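Maleate cis-trans isomerase (Pseudomonas putida, PDB 4FQ5) probably catalyses the cis-trans isomerisation of maleate to fumarate, binding maleate in a pocket between its two halves. Local coordinates at residues Q32-P35 with M41-E44; A47-R52 with A247-M252; R86-L91 with R123-N128; P163-V168 with Y182-I187; N200-I205 with T231-Q236. The protein carries 1 engineered substitution. One frame throughout, in Å; residues are numbered along the deposited sequence.

Interaction 1. Residues Q32-P35 with M41-E44; sequences QIVP and METE
Q32 reaches M41 with CG set opposite its own carbonyl carbon (chi1 -56°), and the rest of the chain runs out extended, which carries the amide across to the first turn of helix 41-52. In M41, CG lies anti to the backbone N (chi1 -169°), and bends further out lead the sulfur away from the strand. What touches is therefore the amide of Q32 and the middle of the methionine chain. Q32 NE2 stands 3.3 Å from M41 CG and 4.0 Å from M41 SD. V34 divides its two methyls between neighbouring residues. V34 CG1 packs on M41 CB at 4.1 Å, while V34 CG2 lies 3.9 Å from E42 OE2. That buried carboxylate has its polar partners elsewhere: R66 forms a salt bridge to it, S64 hydrogen-bonds to it, and so does H63 of the second subunit. These partners would probably favour its ionised form. The contact borders the maleate pocket. P35 touches the ligand, and the side chain of M41 lies about 7 Å from it. N38, which lines the maleate pocket, is hydrogen-bonded through OD1 to the backbone N of M41. The two segments belong to the beta-alpha-beta unit of strand 27-35, helix 41-52 and strand 59-67; strand 98-101 flanks strand 27-35 on its other side, and A245 of helix 244-255 packs against M41.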
# COMPACT_ATOMS: atom_id res chain seq x y z
N GLN A 32 -21.07 -4.42 3.43
CA GLN A 32 -21.09 -5.87 3.54
C GLN A 32 -22.04 -6.35 4.64
O GLN A 32 -21.89 -5.98 5.80
CB GLN A 32 -19.67 -6.43 3.76
CG GLN A 32 -18.69 -6.00 2.67
CD GLN A 32 -17.51 -6.95 2.53
OE1 GLN A 32 -16.51 -6.84 3.25
NE2 GLN A 32 -17.61 -7.86 1.57
N ILE A 33 -23.01 -7.17 4.25
CA ILE A 33 -23.88 -7.84 5.23
C ILE A 33 -23.26 -9.19 5.57
O ILE A 33 -23.26 -10.10 4.75
CB ILE A 33 -25.33 -8.03 4.70
CG1 ILE A 33 -25.94 -6.68 4.30
CG2 ILE A 33 -26.19 -8.76 5.73
CD1 ILE A 33 -27.23 -6.80 3.50
N VAL A 34 -22.71 -9.31 6.78
CA VAL A 34 -21.93 -10.50 7.14
C VAL A 34 -22.51 -11.23 8.35
O VAL A 34 -23.05 -10.59 9.26
CB VAL A 34 -20.42 -10.18 7.40
CG1 VAL A 34 -19.79 -9.51 6.19
CG2 VAL A 34 -20.24 -9.29 8.63
N PRO A 35 -22.41 -12.58 8.36
CA PRO A 35 -22.70 -13.32 9.59
C PRO A 35 -21.84 -12.77 10.72
O PRO A 35 -20.69 -12.38 10.49
CB PRO A 35 -22.26 -14.75 9.25
CG PRO A 35 -22.45 -14.85 7.78
CD PRO A 35 -22.08 -13.49 7.24
N MET A 41 -14.86 -12.71 5.05
CA MET A 41 -15.38 -11.76 4.07
C MET A 41 -14.73 -10.39 4.25
O MET A 41 -14.31 -9.76 3.27
CB MET A 41 -16.91 -11.64 4.13
CG MET A 41 -17.50 -10.86 2.96
SD MET A 41 -17.83 -11.85 1.48
CE MET A 41 -16.31 -12.76 1.28
N GLU A 42 -14.64 -9.95 5.50
CA GLU A 42 -13.98 -8.70 5.86
C GLU A 42 -12.45 -8.73 5.72
O GLU A 42 -11.79 -7.72 5.92
CB GLU A 42 -14.40 -8.26 7.26
CG GLU A 42 -15.84 -7.75 7.31
CD GLU A 42 -16.44 -7.82 8.70
OE1 GLU A 42 -16.19 -8.80 9.45
OE2 GLU A 42 -17.18 -6.89 9.05
N THR A 43 -11.91 -9.90 5.37
CA THR A 43 -10.48 -10.06 5.13
C THR A 43 -10.19 -10.11 3.64
O THR A 43 -9.36 -9.37 3.13
CB THR A 43 -9.93 -11.31 5.86
OG1 THR A 43 -10.18 -11.17 7.26
CG2 THR A 43 -8.41 -11.46 5.64
N GLU A 44 -10.92 -10.97 2.92
CA GLU A 44 -10.62 -11.23 1.52
C GLU A 44 -11.12 -10.15 0.56
O GLU A 44 -10.44 -9.83 -0.41
CB GLU A 44 -11.09 -12.62 1.10
CG GLU A 44 -10.38 -13.71 1.89
CD GLU A 44 -10.62 -15.11 1.35
OE1 GLU A 44 -11.53 -15.29 0.52
OE2 GLU A 44 -9.88 -16.03 1.75

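Interaction 2. Residues A47-R52 with A247-M252; sequences ALLKAR and ATTWAM
T249 meets L48 and L49, two neighbours on the facing helix. Its methyl does most of the touching: T249 CG2 lies 3.9 Å from L48 CD2 and 4.2 Å from L48 CG. The L48 and T249 side chains cross at about a right angle. L49 starts out to one side, but its end swings in, and L49 CD1 comes to 4.2 Å from T249 OG1. That hydroxyl is buried here and has no polar partner in the model. The threonine is also twisted well off a staggered position (chi1 114°), so the exact placing of its hydroxyl and methyl deserves caution. The contact is small, and the backbones stay apart, with L48 CA 7.7 Å from T249 CA. It joins the two halves of the chain. Helix 41-52 connects strands 27-35 and 59-67 of the first parallel sheet. Helix 244-255 follows strand 241-243, at the edge of the second sheet. Further out, L49 packs on F60 and F62 of strand 59-67 and on L253, while L48 packs on L227. R52 holds its helix by a salt bridge to E58 and a hydrogen bond to the backbone O of P259. On the far helix, W250 NE1 bonds to the backbone O of Y273, and T248 bonds to S138 at the start of helix 138-149. A51 packs against L54 of the third subunit.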
# COMPACT_ATOMS: atom_id res chain seq x y z
N ALA A 47 -8.73 -7.33 1.03
CA ALA A 47 -7.45 -7.74 0.44
C ALA A 47 -7.49 -7.59 -1.09
O ALA A 47 -6.59 -6.98 -1.66
CB ALA A 47 -7.10 -9.17 0.83
N LEU A 48 -8.53 -8.12 -1.74
CA LEU A 48 -8.70 -8.02 -3.20
C LEU A 48 -8.71 -6.59 -3.71
O LEU A 48 -8.03 -6.26 -4.68
CB LEU A 48 -9.99 -8.72 -3.66
CG LEU A 48 -10.08 -10.17 -4.17
CD1 LEU A 48 -8.75 -10.74 -4.67
CD2 LEU A 48 -10.76 -11.10 -3.18
N LEU A 49 -9.51 -5.74 -3.06
CA LEU A 49 -9.68 -4.36 -3.50
C LEU A 49 -8.44 -3.50 -3.21
O LEU A 49 -8.16 -2.55 -3.94
CB LEU A 49 -10.97 -3.77 -2.90
CG LEU A 49 -12.26 -3.79 -3.74
CD1 LEU A 49 -12.27 -4.76 -4.91
CD2 LEU A 49 -13.52 -3.97 -2.90
N LYS A 50 -7.70 -3.86 -2.17
CA LYS A 50 -6.39 -3.27 -1.86
C LYS A 50 -5.40 -3.56 -3.00
O LYS A 50 -4.66 -2.67 -3.43
CB LYS A 50 -5.82 -3.87 -0.57
CG LYS A 50 -5.16 -2.88 0.36
CD LYS A 50 -6.04 -2.59 1.58
CE LYS A 50 -7.35 -1.93 1.19
NZ LYS A 50 -8.50 -2.48 1.98
N ALA A 51 -5.40 -4.81 -3.47
CA ALA A 51 -4.62 -5.19 -4.64
C ALA A 51 -5.06 -4.41 -5.88
O ALA A 51 -4.21 -3.98 -6.67
CB ALA A 51 -4.70 -6.70 -4.89
N ARG A 52 -6.37 -4.20 -6.03
CA ARG A 52 -6.89 -3.44 -7.17
C ARG A 52 -6.36 -2.00 -7.18
O ARG A 52 -6.13 -1.42 -8.25
CB ARG A 52 -8.41 -3.45 -7.22
CG ARG A 52 -8.98 -2.92 -8.53
CD ARG A 52 -10.48 -2.71 -8.48
NE ARG A 52 -11.00 -2.33 -9.79
CZ ARG A 52 -11.11 -1.08 -10.24
NH1 ARG A 52 -10.74 -0.05 -9.46
NH2 ARG A 52 -11.60 -0.85 -11.45
N ALA A 247 -16.07 -14.11 -6.52
CA ALA A 247 -17.25 -13.86 -7.35
C ALA A 247 -18.00 -12.59 -6.91
O ALA A 247 -18.43 -11.80 -7.75
CB ALA A 247 -18.19 -15.06 -7.34
N THR A 248 -18.12 -12.42 -5.59
CA THR A 248 -18.78 -11.26 -4.99
C THR A 248 -18.06 -9.96 -5.37
O THR A 248 -18.71 -8.97 -5.73
CB THR A 248 -18.86 -11.39 -3.45
OG1 THR A 248 -19.63 -12.54 -3.10
CG2 THR A 248 -19.50 -10.16 -2.81
N THR A 249 -16.73 -9.95 -5.30
CA THR A 249 -16.01 -8.71 -5.64
C THR A 249 -16.09 -8.43 -7.13
O THR A 249 -16.24 -7.28 -7.54
CB THR A 249 -14.55 -8.60 -5.08
OG1 THR A 249 -13.60 -8.60 -6.14
CG2 THR A 249 -14.22 -9.64 -4.05
N TRP A 250 -16.04 -9.49 -7.94
CA TRP A 250 -16.29 -9.36 -9.36
C TRP A 250 -17.64 -8.73 -9.62
O TRP A 250 -17.75 -7.77 -10.39
CB TRP A 250 -16.16 -10.71 -10.06
CG TRP A 250 -16.57 -10.64 -11.51
CD1 TRP A 250 -15.79 -10.24 -12.59
CD2 TRP A 250 -17.89 -10.95 -12.07
NE1 TRP A 250 -16.53 -10.27 -13.76
CE2 TRP A 250 -17.79 -10.69 -13.51
CE3 TRP A 250 -19.10 -11.39 -11.55
CZ2 TRP A 250 -18.86 -10.88 -14.37
CZ3 TRP A 250 -20.18 -11.58 -12.42
CH2 TRP A 250 -20.06 -11.33 -13.80
N ALA A 251 -18.67 -9.24 -8.94
CA ALA A 251 -20.03 -8.73 -9.13
C ALA A 251 -20.22 -7.29 -8.63
O ALA A 251 -20.89 -6.49 -9.28
CB ALA A 251 -21.06 -9.66 -8.50
N MET A 252 -19.60 -6.95 -7.50
CA MET A 252 -19.62 -5.58 -6.99
C MET A 252 -18.97 -4.61 -7.98
O MET A 252 -19.55 -3.56 -8.30
CB MET A 252 -18.92 -5.49 -5.64
CG MET A 252 -19.72 -6.00 -4.46
SD MET A 252 -18.69 -6.04 -2.98
CE MET A 252 -19.94 -6.21 -1.73

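Interaction 3. Residues R86-L91 with R123-N128; sequences RCALEL and RNVTEN
L89 and V125 make the closest contact between the two segments. V125 CG1 lies 3.6 Å from L89 CG and 3.9 Å from L89 CD2, and the two side chains cross at about a right angle. V125 points its CB toward the other helix. Its CG1 sits opposite the backbone N (chi1 171°), which places this one methyl between L89 and A88; A88 CB is 4.1 Å from V125 CG1. L89 sets CG beside its own backbone N, and its end turns in to meet the valine. The next residue after the valine, T126, rests CG2 4.0 Å from A88 O. The T126 hydroxyl turns back on its own helix instead: T126 OG1 donates to R123 O at 2.8 Å, an oxygen that also accepts from E127 N. T126 OG1 is bonded to the backbone N of T133 as well. The helix axes run in broadly the same sense, 41° apart. Helix 84-92 comes before strand 98-101 of the first parallel sheet and helix 114-128 after it, and A88, L91 and T126 all pack on M99 of that strand. R86 and E90 lie on another side of helix 84-92. R86 NH2 reaches E90 OE2 at 2.9 Å in a salt bridge, with the carboxylate oxygen in the guanidinium plane. E90 also bonds to S65, and R86 to the backbone O of R66. The second subunit packs against L89 through its R68.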
# COMPACT_ATOMS: atom_id res chain seq x y z
N ARG A 86 -33.02 -5.44 8.27
CA ARG A 86 -32.37 -4.59 9.26
C ARG A 86 -30.96 -4.19 8.80
O ARG A 86 -30.59 -3.02 8.86
CB ARG A 86 -32.31 -5.26 10.65
CG ARG A 86 -31.46 -4.49 11.66
CD ARG A 86 -31.32 -5.15 13.03
NE ARG A 86 -30.67 -6.47 13.03
CZ ARG A 86 -29.36 -6.70 12.92
NH1 ARG A 86 -28.91 -7.96 12.95
NH2 ARG A 86 -28.48 -5.71 12.78
N CYS A 87 -30.20 -5.18 8.33
CA CYS A 87 -28.82 -4.96 7.88
C CYS A 87 -28.74 -4.02 6.68
O CYS A 87 -27.88 -3.14 6.64
CB CYS A 87 -28.12 -6.30 7.59
SG CYS A 87 -27.81 -7.32 9.06
N ALA A 88 -29.64 -4.20 5.71
CA ALA A 88 -29.71 -3.31 4.54
C ALA A 88 -30.12 -1.88 4.92
O ALA A 88 -29.63 -0.92 4.32
CB ALA A 88 -30.64 -3.87 3.48
N LEU A 89 -31.03 -1.74 5.89
CA LEU A 89 -31.37 -0.43 6.45
C LEU A 89 -30.14 0.20 7.11
O LEU A 89 -29.86 1.38 6.91
CB LEU A 89 -32.51 -0.53 7.47
CG LEU A 89 -33.94 -0.69 6.93
CD1 LEU A 89 -34.88 -1.21 8.01
CD2 LEU A 89 -34.46 0.61 6.34
N GLU A 90 -29.42 -0.59 7.89
CA GLU A 90 -28.21 -0.12 8.57
C GLU A 90 -27.17 0.42 7.59
O GLU A 90 -26.60 1.50 7.80
CB GLU A 90 -27.62 -1.21 9.48
CG GLU A 90 -28.43 -1.41 10.76
CD GLU A 90 -27.98 -2.58 11.62
OE1 GLU A 90 -26.96 -3.23 11.30
OE2 GLU A 90 -28.65 -2.85 12.64
N LEU A 91 -26.94 -0.31 6.50
CA LEU A 91 -25.90 0.07 5.55
C LEU A 91 -26.34 1.17 4.59
O LEU A 91 -25.51 1.99 4.18
CB LEU A 91 -25.37 -1.16 4.80
CG LEU A 91 -24.55 -2.13 5.67
CD1 LEU A 91 -24.24 -3.42 4.91
CD2 LEU A 91 -23.26 -1.48 6.17
N ARG A 123 -32.91 -4.45 -2.29
CA ARG A 123 -32.91 -3.23 -3.10
C ARG A 123 -34.09 -2.33 -2.74
O ARG A 123 -33.93 -1.11 -2.58
CB ARG A 123 -32.88 -3.54 -4.61
CG ARG A 123 -33.16 -2.31 -5.47
CD ARG A 123 -32.39 -2.29 -6.78
NE ARG A 123 -32.60 -1.01 -7.47
CZ ARG A 123 -31.67 -0.07 -7.66
NH1 ARG A 123 -30.42 -0.24 -7.24
NH2 ARG A 123 -31.99 1.05 -8.30
N ASN A 124 -35.27 -2.93 -2.59
CA ASN A 124 -36.49 -2.21 -2.19
C ASN A 124 -36.33 -1.54 -0.83
O ASN A 124 -36.69 -0.38 -0.67
CB ASN A 124 -37.70 -3.14 -2.16
CG ASN A 124 -38.19 -3.54 -3.54
OD1 ASN A 124 -37.90 -2.87 -4.54
ND2 ASN A 124 -38.94 -4.64 -3.61
N VAL A 125 -35.79 -2.29 0.13
CA VAL A 125 -35.50 -1.76 1.46
C VAL A 125 -34.61 -0.51 1.37
O VAL A 125 -34.88 0.49 2.03
CB VAL A 125 -34.87 -2.83 2.38
CG1 VAL A 125 -34.37 -2.23 3.68
CG2 VAL A 125 -35.86 -3.96 2.65
N THR A 126 -33.56 -0.56 0.54
CA THR A 126 -32.64 0.58 0.42
C THR A 126 -33.32 1.75 -0.29
O THR A 126 -33.11 2.91 0.09
CB THR A 126 -31.31 0.25 -0.29
OG1 THR A 126 -31.53 -0.10 -1.66
CG2 THR A 126 -30.58 -0.88 0.43
N GLU A 127 -34.11 1.44 -1.31
CA GLU A 127 -34.84 2.44 -2.07
C GLU A 127 -35.81 3.21 -1.16
O GLU A 127 -35.88 4.44 -1.23
CB GLU A 127 -35.57 1.80 -3.24
CG GLU A 127 -36.33 2.78 -4.13
CD GLU A 127 -36.99 2.12 -5.32
OE1 GLU A 127 -36.89 0.88 -5.47
OE2 GLU A 127 -37.62 2.85 -6.12
N ASN A 128 -36.54 2.49 -0.31
CA ASN A 128 -37.47 3.13 0.63
C ASN A 128 -36.77 3.81 1.80
O ASN A 128 -37.40 4.55 2.56
CB ASN A 128 -38.53 2.13 1.11
CG ASN A 128 -39.39 1.61 -0.03
OD1 ASN A 128 -39.74 2.35 -0.96
ND2 ASN A 128 -39.74 0.33 0.03

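Interaction 4. Residues P163-V168 with Y182-I187; sequences PLTELV and YRALEI
Y182 reaches across from the strand to E166 with its phenol end. Y182 OH donates a hydrogen bond to E166 OE2 at 2.7 Å, and the oxygen is met nearly along its C-O axis. The two side chains cross at about a right angle. OE2 lies at the ring edge, near the ring plane, while the carboxylate plane is turned 71° from the ring. E166 starts off away from the strand; a bend at chi2 (89°) folds its end back to the tyrosine. Y182 CG sits between its own backbone N and carbonyl carbon (chi1 60°), and the ring projects off the strand toward helix 162-174. T165 fills the space nearer the strand. T165 CG2 approaches the ring obliquely, 3.9 Å from Y182 CD1. T165 OG1 lies close to A184 CB, at 3.2 Å, but its polar partners are T158 OG1 and the backbone O of M161. T165 also packs on Y160, a residue of the maleate pocket. The segments come from the beta-alpha-beta unit of strand 153-158, helix 162-174 and strand 178-184; helix and edge strand run roughly antiparallel, 148° apart. A phenylalanine at Y182 would probably leave E166 without this hydrogen-bond donor and its carboxylate freer to turn. The chemistry is thus divided. A hydrogen bond from a phenol to a carboxylate lies at the partly exposed side, and the methyl groups of T165 and A184 meet beside it.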
# COMPACT_ATOMS: atom_id res chain seq x y z
N PRO A 163 -25.74 -32.32 4.28
CA PRO A 163 -27.07 -31.90 3.78
C PRO A 163 -27.07 -30.50 3.16
O PRO A 163 -27.67 -30.29 2.10
CB PRO A 163 -27.93 -31.89 5.05
CG PRO A 163 -27.26 -32.85 5.97
CD PRO A 163 -25.79 -32.71 5.70
N LEU A 164 -26.42 -29.56 3.83
CA LEU A 164 -26.27 -28.18 3.34
C LEU A 164 -25.51 -28.13 2.02
O LEU A 164 -25.91 -27.42 1.10
CB LEU A 164 -25.58 -27.32 4.40
CG LEU A 164 -26.42 -26.38 5.26
CD1 LEU A 164 -27.90 -26.73 5.29
CD2 LEU A 164 -25.85 -26.26 6.67
N THR A 165 -24.42 -28.90 1.93
CA THR A 165 -23.63 -29.01 0.70
C THR A 165 -24.50 -29.52 -0.46
O THR A 165 -24.40 -29.03 -1.59
CB THR A 165 -22.40 -29.92 0.89
OG1 THR A 165 -21.57 -29.40 1.94
CG2 THR A 165 -21.58 -30.03 -0.39
N GLU A 166 -25.35 -30.49 -0.15
CA GLU A 166 -26.28 -31.06 -1.13
C GLU A 166 -27.21 -29.99 -1.68
O GLU A 166 -27.42 -29.92 -2.89
CB GLU A 166 -27.13 -32.14 -0.47
CG GLU A 166 -27.17 -33.43 -1.25
CD GLU A 166 -26.04 -34.36 -0.86
OE1 GLU A 166 -26.16 -35.02 0.19
OE2 GLU A 166 -25.04 -34.42 -1.62
N LEU A 167 -27.77 -29.17 -0.79
CA LEU A 167 -28.64 -28.06 -1.18
C LEU A 167 -27.93 -27.12 -2.15
O LEU A 167 -28.51 -26.70 -3.15
CB LEU A 167 -29.10 -27.27 0.05
CG LEU A 167 -30.44 -27.58 0.74
CD1 LEU A 167 -30.65 -29.07 1.02
CD2 LEU A 167 -30.55 -26.78 2.03
N VAL A 168 -26.67 -26.80 -1.84
CA VAL A 168 -25.88 -25.87 -2.65
C VAL A 168 -25.66 -26.43 -4.05
O VAL A 168 -25.92 -25.76 -5.05
CB VAL A 168 -24.54 -25.52 -1.96
CG1 VAL A 168 -23.61 -24.77 -2.91
CG2 VAL A 168 -24.79 -24.70 -0.71
N TYR A 182 -17.53 -32.90 -5.87
CA TYR A 182 -17.63 -31.91 -4.82
C TYR A 182 -17.19 -32.52 -3.50
O TYR A 182 -17.28 -33.73 -3.31
CB TYR A 182 -19.03 -31.28 -4.73
CG TYR A 182 -20.18 -32.23 -4.46
CD1 TYR A 182 -20.56 -32.55 -3.15
CD2 TYR A 182 -20.92 -32.78 -5.51
CE1 TYR A 182 -21.62 -33.40 -2.90
CE2 TYR A 182 -21.99 -33.63 -5.27
CZ TYR A 182 -22.33 -33.93 -3.97
OH TYR A 182 -23.39 -34.78 -3.72
N ARG A 183 -16.67 -31.67 -2.61
CA ARG A 183 -16.24 -32.10 -1.28
C ARG A 183 -16.84 -31.21 -0.21
O ARG A 183 -16.97 -30.00 -0.41
CB ARG A 183 -14.71 -32.06 -1.15
CG ARG A 183 -13.95 -33.04 -2.02
CD ARG A 183 -13.89 -34.45 -1.45
NE ARG A 183 -13.15 -35.35 -2.34
CZ ARG A 183 -13.67 -35.99 -3.39
NH1 ARG A 183 -14.96 -35.84 -3.70
NH2 ARG A 183 -12.91 -36.77 -4.13
N ALA A 184 -17.19 -31.81 0.92
CA ALA A 184 -17.74 -31.09 2.06
C ALA A 184 -16.89 -31.39 3.28
O ALA A 184 -16.73 -32.55 3.65
CB ALA A 184 -19.18 -31.52 2.30
N LEU A 185 -16.34 -30.35 3.90
CA LEU A 185 -15.45 -30.53 5.05
C LEU A 185 -16.20 -30.85 6.35
O LEU A 185 -15.59 -31.29 7.32
CB LEU A 185 -14.54 -29.32 5.25
CG LEU A 185 -13.64 -28.92 4.08
CD1 LEU A 185 -12.81 -27.71 4.47
CD2 LEU A 185 -12.75 -30.07 3.61
N GLU A 186 -17.51 -30.62 6.34
CA GLU A 186 -18.39 -30.92 7.49
C GLU A 186 -17.94 -30.26 8.78
O GLU A 186 -17.78 -30.92 9.80
CB GLU A 186 -18.55 -32.43 7.69
CG GLU A 186 -19.11 -33.16 6.48
CD GLU A 186 -19.57 -34.58 6.80
OE1 GLU A 186 -19.61 -34.95 8.00
OE2 GLU A 186 -19.89 -35.31 5.85
N ILE A 187 -17.73 -28.95 8.71
CA ILE A 187 -17.36 -28.14 9.87
C ILE A 187 -18.47 -27.11 10.07
O ILE A 187 -18.62 -26.20 9.25
CB ILE A 187 -16.01 -27.43 9.66
CG1 ILE A 187 -14.90 -28.44 9.33
CG2 ILE A 187 -15.63 -26.61 10.88
CD1 ILE A 187 -13.57 -27.82 8.95

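Interaction 5. Residues N200-I205 with T231-Q236; sequences NLPGII and TMVEAQ
V233 carries the apolar part of this contact, with one methyl for each partner. V233 CG1 packs on I205 CD1 at 3.8 Å and on I205 CG2 at 4.0 Å. V233 CG2 meets the proline ring one turn earlier, 4.0 Å from P202 CG. Both partners cross the valine at about a right angle. V233 CG1 lies opposite the backbone N (chi1 174°) and CG2 opposite the carbonyl carbon, so the two methyls spread toward the two partners. An alanine at V233 is likely to open a gap between P202 and I205 and cost most of the apolar contact between these segments. The polar part lies alongside, at Q236. Its chain runs out extended and lays the amide against the proline, with Q236 NE2 3.4 Å from P202 CB. A water links the two helices there. It donates to P202 O at 2.7 Å and accepts from Q236 NE2 in a weak bond. The helix axes pass 10.0 Å apart and diverge by 32°. Helix 201-206 precedes strand 215-217 of the second parallel sheet, and helix 230-237 leads to strand 241-243. I205 continues inward to I218. T231 and A235 turn to the third subunit, where T231 OG1 bonds to the backbone O of S270. The direct contacts are thus van der Waals, and the polar link between the helices passes through water. Such a link probably ties them only lightly, at the exposed glutamine.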
# COMPACT_ATOMS: atom_id res chain seq x y z
N ASN A 200 -4.25 -26.49 2.93
CA ASN A 200 -4.83 -27.81 2.75
C ASN A 200 -5.60 -27.93 1.44
O ASN A 200 -5.79 -29.02 0.93
CB ASN A 200 -5.77 -28.17 3.91
CG ASN A 200 -5.05 -28.39 5.22
OD1 ASN A 200 -3.86 -28.69 5.25
ND2 ASN A 200 -5.77 -28.24 6.32
N LEU A 201 -6.07 -26.80 0.91
CA LEU A 201 -6.99 -26.81 -0.23
C LEU A 201 -6.41 -27.37 -1.54
O LEU A 201 -7.12 -28.09 -2.24
CB LEU A 201 -7.63 -25.43 -0.45
CG LEU A 201 -8.56 -24.92 0.66
CD1 LEU A 201 -8.93 -23.47 0.40
CD2 LEU A 201 -9.81 -25.78 0.78
N PRO A 202 -5.14 -27.05 -1.87
CA PRO A 202 -4.57 -27.64 -3.08
C PRO A 202 -4.59 -29.18 -3.08
O PRO A 202 -4.85 -29.79 -4.12
CB PRO A 202 -3.14 -27.10 -3.10
CG PRO A 202 -3.25 -25.78 -2.41
CD PRO A 202 -4.23 -26.04 -1.30
N GLY A 203 -4.33 -29.80 -1.94
CA GLY A 203 -4.32 -31.26 -1.83
C GLY A 203 -5.71 -31.86 -1.90
O GLY A 203 -5.89 -32.95 -2.45
N ILE A 204 -6.69 -31.16 -1.33
CA ILE A 204 -8.09 -31.56 -1.44
C ILE A 204 -8.53 -31.55 -2.90
O ILE A 204 -9.10 -32.52 -3.40
CB ILE A 204 -9.00 -30.66 -0.56
CG1 ILE A 204 -8.80 -31.01 0.92
CG2 ILE A 204 -10.47 -30.80 -0.96
CD1 ILE A 204 -9.26 -29.94 1.90
N ILE A 205 -8.22 -30.45 -3.59
CA ILE A 205 -8.59 -30.31 -5.00
C ILE A 205 -7.84 -31.32 -5.90
O ILE A 205 -8.42 -31.83 -6.86
CB ILE A 205 -8.41 -28.84 -5.47
CG1 ILE A 205 -9.51 -27.97 -4.83
CG2 ILE A 205 -8.46 -28.73 -6.99
CD1 ILE A 205 -9.33 -26.48 -4.98
N THR A 231 -4.15 -18.85 -6.77
CA THR A 231 -3.21 -18.83 -7.90
C THR A 231 -2.44 -20.14 -8.01
O THR A 231 -2.22 -20.63 -9.11
CB THR A 231 -2.23 -17.63 -7.84
OG1 THR A 231 -1.51 -17.66 -6.60
CG2 THR A 231 -2.98 -16.32 -7.96
N MET A 232 -2.06 -20.70 -6.86
CA MET A 232 -1.42 -22.02 -6.78
C MET A 232 -2.29 -23.10 -7.44
O MET A 232 -1.80 -23.86 -8.27
CB MET A 232 -1.18 -22.41 -5.32
CG MET A 232 0.08 -21.83 -4.70
SD MET A 232 0.06 -22.03 -2.91
CE MET A 232 1.75 -21.57 -2.48
N VAL A 233 -3.57 -23.13 -7.06
CA VAL A 233 -4.51 -24.12 -7.60
C VAL A 233 -4.75 -23.96 -9.10
O VAL A 233 -4.86 -24.95 -9.82
CB VAL A 233 -5.84 -24.15 -6.81
CG1 VAL A 233 -6.85 -25.08 -7.48
CG2 VAL A 233 -5.59 -24.59 -5.38
N GLU A 234 -4.81 -22.71 -9.58
CA GLU A 234 -4.87 -22.46 -11.01
C GLU A 234 -3.64 -23.00 -11.74
O GLU A 234 -3.76 -23.57 -12.83
CB GLU A 234 -5.04 -20.97 -11.31
CG GLU A 234 -6.44 -20.46 -11.00
CD GLU A 234 -6.77 -19.13 -11.63
OE1 GLU A 234 -7.97 -18.89 -11.84
OE2 GLU A 234 -5.84 -18.34 -11.92
N ALA A 235 -2.46 -22.81 -11.14
CA ALA A 235 -1.21 -23.30 -11.72
C ALA A 235 -1.19 -24.82 -11.76
O ALA A 235 -0.80 -25.42 -12.77
CB ALA A 235 -0.01 -22.77 -10.94
N GLN A 236 -1.63 -25.45 -10.67
CA GLN A 236 -1.63 -26.91 -10.55
C GLN A 236 -2.64 -27.60 -11.44
O GLN A 236 -2.36 -28.67 -11.99
CB GLN A 236 -1.87 -27.31 -9.09
CG GLN A 236 -0.69 -27.08 -8.18
CD GLN A 236 -1.09 -26.96 -6.72
OE1 GLN A 236 -0.29 -26.57 -5.88
NE2 GLN A 236 -2.34 -27.30 -6.41
O HOH W 1 -4.67 -28.65 -6.61

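How the interactions relate
Interaction 1 includes P35 of the maleate pocket; the T165 side chain of interaction 4 is about 9 Å from the ligand and the T249 side chain of interaction 2 about 13 Å. Interactions 1 and 4 occupy matching places, in the first beta-alpha-beta unit of each parallel sheet. Interactions 3 and 5 match too, each pairing the helices before and after a sheet's third strand in sequence, with centres 38 Å apart. Interaction 2 joins the halves and shares helix 41-52 with interaction 1. I33 of interaction 1 packs on interaction 3, with I33 CG2 3.6 Å from C87 CB. L185 CD2 of interaction 4 meets I204 CD1 of interaction 5 at 3.9 Å.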